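Local structure of SusD homolog (Bacteroides thetaiotaomicron, 3EHM) at residues A[142-145]-A[146-149]; A[175-178]-A[179-183]. The protein probably binds mucin O-glycans as a SusD-like lipoprotein of the bacterial outer membrane, contributing to their utilization by a human gut symbiont. All coordinates share one frame; numbering follows the deposited sequence.

Contact 1 (A[142-145]-A[146-149])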
# COMPACT_ATOMS: atom_id res chain seq x y z
N PRO A 142 -10.33 13.37 1.93
CA PRO A 142 -11.69 13.34 2.47
C PRO A 142 -12.53 12.28 1.77
O PRO A 142 -12.41 12.10 0.57
CB PRO A 142 -12.23 14.74 2.16
CG PRO A 142 -10.99 15.57 1.94
CD PRO A 142 -10.08 14.63 1.22
N ILE A 143 -13.37 11.57 2.53
CA ILE A 143 -14.25 10.55 1.96
C ILE A 143 -15.55 10.52 2.76
O ILE A 143 -15.60 11.01 3.90
CB ILE A 143 -13.62 9.14 2.01
CG1 ILE A 143 -13.37 8.72 3.45
CG2 ILE A 143 -12.33 9.10 1.19
CD1 ILE A 143 -13.02 7.24 3.62
N ALA A 144 -16.59 9.95 2.17
CA ALA A 144 -17.89 9.83 2.84
C ALA A 144 -17.81 8.64 3.79
O ALA A 144 -18.20 7.53 3.43
CB ALA A 144 -19.00 9.62 1.82
N TYR A 145 -17.29 8.87 4.99
CA TYR A 145 -17.13 7.79 5.96
C TYR A 145 -18.30 7.64 6.93
O TYR A 145 -18.96 6.60 6.96
CB TYR A 145 -15.84 7.99 6.75
CG TYR A 145 -15.53 6.83 7.66
CD1 TYR A 145 -14.92 5.67 7.16
CD2 TYR A 145 -15.89 6.85 9.00
CE1 TYR A 145 -14.68 4.57 7.98
CE2 TYR A 145 -15.66 5.75 9.83
CZ TYR A 145 -15.06 4.62 9.31
OH TYR A 145 -14.85 3.54 10.14
N ASN A 146 -18.55 8.66 7.74
CA ASN A 146 -19.63 8.59 8.72
C ASN A 146 -21.03 8.57 8.12
O ASN A 146 -21.96 8.04 8.72
CB ASN A 146 -19.51 9.74 9.72
CG ASN A 146 -18.33 9.57 10.66
OD1 ASN A 146 -18.20 8.54 11.31
ND2 ASN A 146 -17.48 10.59 10.73
N SER A 147 -21.17 9.13 6.92
CA SER A 147 -22.47 9.17 6.26
C SER A 147 -22.80 7.84 5.58
O SER A 147 -23.94 7.60 5.19
CB SER A 147 -22.50 10.30 5.23
OG SER A 147 -21.48 10.13 4.26
N ALA A 148 -21.79 6.98 5.45
CA ALA A 148 -21.96 5.68 4.81
C ALA A 148 -23.11 4.89 5.41
O ALA A 148 -23.13 4.62 6.62
CB ALA A 148 -20.67 4.88 4.90
N GLY A 149 -24.05 4.51 4.56
CA GLY A 149 -25.20 3.75 5.03
C GLY A 149 -26.44 4.57 5.31
O GLY A 149 -27.50 4.02 5.58
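Asn146 follows Tyr145 directly at the start of a type I beta turn, and their two flat groups stand nearly perpendicular, the amide plane 81° from the ring plane. Contact is made by the amide oxygen, with OD1 of Asn146 3.7 Å from CD2 of Tyr145. The other end of the amide is used elsewhere, ND2 bonding to OG of Ser166. With CG anti to the backbone N (chi1 -173°), the Tyr145 ring lies beside the carbonyl carbon, where CD2 still meets the amide while the phenol reaches helices 116-140 and 160-178. There the side chain touches Trp133 and Met167, and its OH bonds with both Asn130 and Asp170. Ser147 comes next and reaches back three residues: its OG, hydrogen-bonded to the carbonyl of Lys156, sits 3.5 Å from CB of Ala144, the middle residue of an inverse gamma turn whose bond from N of Tyr145 to O of Ile143 is weak. Ala148 closes the beta turn. Its N donates to O of Tyr145 at 3.2 Å, with an N-H...O angle of 148° and the donor standing well above the carbonyl plane, while its CB rests against the same oxygen. Replacing Tyr145 by an alanine would probably leave Asn130 and Asp170 without their shared hydroxyl and open a gap beside Trp133 and Met167. Asp158 accepts from the backbone N atoms of both Tyr145 and Asn146; the chemistry thus implies a turn closed by one internal bond, held by polar partners from the surrounding fold and accompanied by apolar packing against neighbouring helices.

Contact 2 (A[175-178]-A[179-183])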
# COMPACT_ATOMS: atom_id res chain seq x y z
N VAL A 175 -13.52 -4.65 17.83
CA VAL A 175 -12.70 -5.48 18.71
C VAL A 175 -13.44 -5.83 20.00
O VAL A 175 -13.46 -6.98 20.43
CB VAL A 175 -11.38 -4.76 19.04
CG1 VAL A 175 -10.61 -5.53 20.12
CG2 VAL A 175 -10.53 -4.64 17.78
N GLU A 176 -14.05 -4.83 20.62
CA GLU A 176 -14.78 -5.05 21.86
C GLU A 176 -15.84 -6.15 21.70
O GLU A 176 -16.00 -7.01 22.56
CB GLU A 176 -15.47 -3.76 22.32
CG GLU A 176 -16.76 -4.03 23.07
CD GLU A 176 -17.04 -3.03 24.17
OE1 GLU A 176 -16.09 -2.31 24.58
OE2 GLU A 176 -18.20 -2.96 24.64
N LEU A 177 -16.57 -6.11 20.59
CA LEU A 177 -17.61 -7.09 20.36
C LEU A 177 -17.05 -8.46 19.98
O LEU A 177 -17.46 -9.47 20.55
CB LEU A 177 -18.56 -6.60 19.27
CG LEU A 177 -19.77 -7.51 18.99
CD1 LEU A 177 -20.98 -6.66 18.64
CD2 LEU A 177 -19.45 -8.49 17.88
N LEU A 178 -16.12 -8.48 19.04
CA LEU A 178 -15.54 -9.74 18.58
C LEU A 178 -14.75 -10.46 19.66
O LEU A 178 -14.58 -11.68 19.60
CB LEU A 178 -14.66 -9.48 17.35
CG LEU A 178 -15.45 -8.95 16.14
CD1 LEU A 178 -14.52 -8.63 14.99
CD2 LEU A 178 -16.49 -9.98 15.71
N ASN A 179 -14.27 -9.72 20.65
CA ASN A 179 -13.51 -10.32 21.74
C ASN A 179 -14.40 -11.18 22.64
O ASN A 179 -13.91 -11.92 23.49
CB ASN A 179 -12.81 -9.24 22.57
CG ASN A 179 -11.38 -9.00 22.12
OD1 ASN A 179 -10.77 -7.98 22.46
ND2 ASN A 179 -10.83 -9.94 21.37
N THR A 180 -15.71 -11.09 22.44
CA THR A 180 -16.64 -11.88 23.25
C THR A 180 -17.14 -13.10 22.47
O THR A 180 -17.89 -13.92 23.00
CB THR A 180 -17.87 -11.05 23.68
OG1 THR A 180 -18.64 -10.69 22.53
CG2 THR A 180 -17.42 -9.79 24.41
N ILE A 181 -16.72 -13.19 21.21
CA ILE A 181 -17.11 -14.31 20.35
C ILE A 181 -15.99 -15.34 20.37
O ILE A 181 -14.85 -15.04 20.00
CB ILE A 181 -17.34 -13.83 18.89
CG1 ILE A 181 -18.32 -12.66 18.87
CG2 ILE A 181 -17.85 -14.99 18.04
CD1 ILE A 181 -19.72 -13.00 19.34
N SER A 182 -16.31 -16.56 20.79
CA SER A 182 -15.32 -17.62 20.87
C SER A 182 -15.50 -18.72 19.83
O SER A 182 -14.66 -19.61 19.70
CB SER A 182 -15.33 -18.24 22.27
OG SER A 182 -16.66 -18.55 22.67
N TYR A 183 -16.60 -18.66 19.08
CA TYR A 183 -16.86 -19.67 18.05
C TYR A 183 -16.57 -19.13 16.65
O TYR A 183 -16.38 -17.93 16.48
CB TYR A 183 -18.32 -20.13 18.13
CG TYR A 183 -19.31 -18.99 18.24
CD1 TYR A 183 -19.65 -18.45 19.48
CD2 TYR A 183 -19.88 -18.43 17.10
CE1 TYR A 183 -20.54 -17.38 19.58
CE2 TYR A 183 -20.77 -17.36 17.19
CZ TYR A 183 -21.09 -16.84 18.43
OH TYR A 183 -21.96 -15.78 18.53
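Thr180 meets the last turn of helix 160-178 through the carbonyl of Leu177, at a C-terminal end where hydrogen bonding shifts from i to i+4 to i to i+3 as the helix gives way to a type I turn. O of Leu177 takes two donors from the one residue. OG1 of Thr180 approaches in the carbonyl plane at 2.6 Å, whereas N of Thr180, at 3.0 Å, stands 52° out of that plane. The hydroxyl can fold back in this way because OG1 lies between the backbone N and the carbonyl carbon (chi1 66°); a carbonyl that has left the regular helical pattern is thus gripped by backbone and side chain together. One bond of the alpha-helical kind remains, from N of Asn179 to O of Val175 at 2.9 Å. The next two span three residues only: N of Thr180 to O of Leu177, and N of Ile181 to O of Leu178 at 3.1 Å, the latter closing the turn from Leu178 to Ile181.

Van der Waals contacts of methyl and methylene groups with carbonyl oxygens follow the same path. CG2 of Thr180 lies 3.6 Å from O of Glu176, and CG1 of Ile181 approaches O of Leu177 at 3.7 Å. The apolar pair, CD2 of Leu177 and CG1 of Ile181, is a loose 4.4 Å apart. Asn179 lies alongside Val175, one helical turn on. Further on, CG2 of Ile181 sits over the centre of one face of the Tyr183 ring, a CH-pi type of approach within the loop itself.

Around this helix end, Leu178 packs against Ala120 and Ile127 of helix 116-140 and against Val201 of helix 197-215. Val175 touches Ala204 and Asn205 of the latter helix, and Leu177 meets Gln119 of the former.

Helix 160-178 ties the two contacts together. Contact 1 lies in the loop that leads from helix 116-140 into it, and sends Tyr145 and Asn146 onto its earlier residues; contact 2 is its far end, where the chain turns off toward helix 197-215. They follow one another in sequence without touching: their centres are 25 Å apart and their nearest atoms about 11 Å. Helix 116-140 is a shared neighbour, packing against side chains from both. The centres of contacts 1 and 2 lie 21 Å and 28 Å from the centre of the chain, contact 2 being the farther out in this largely helical, TPR-related fold.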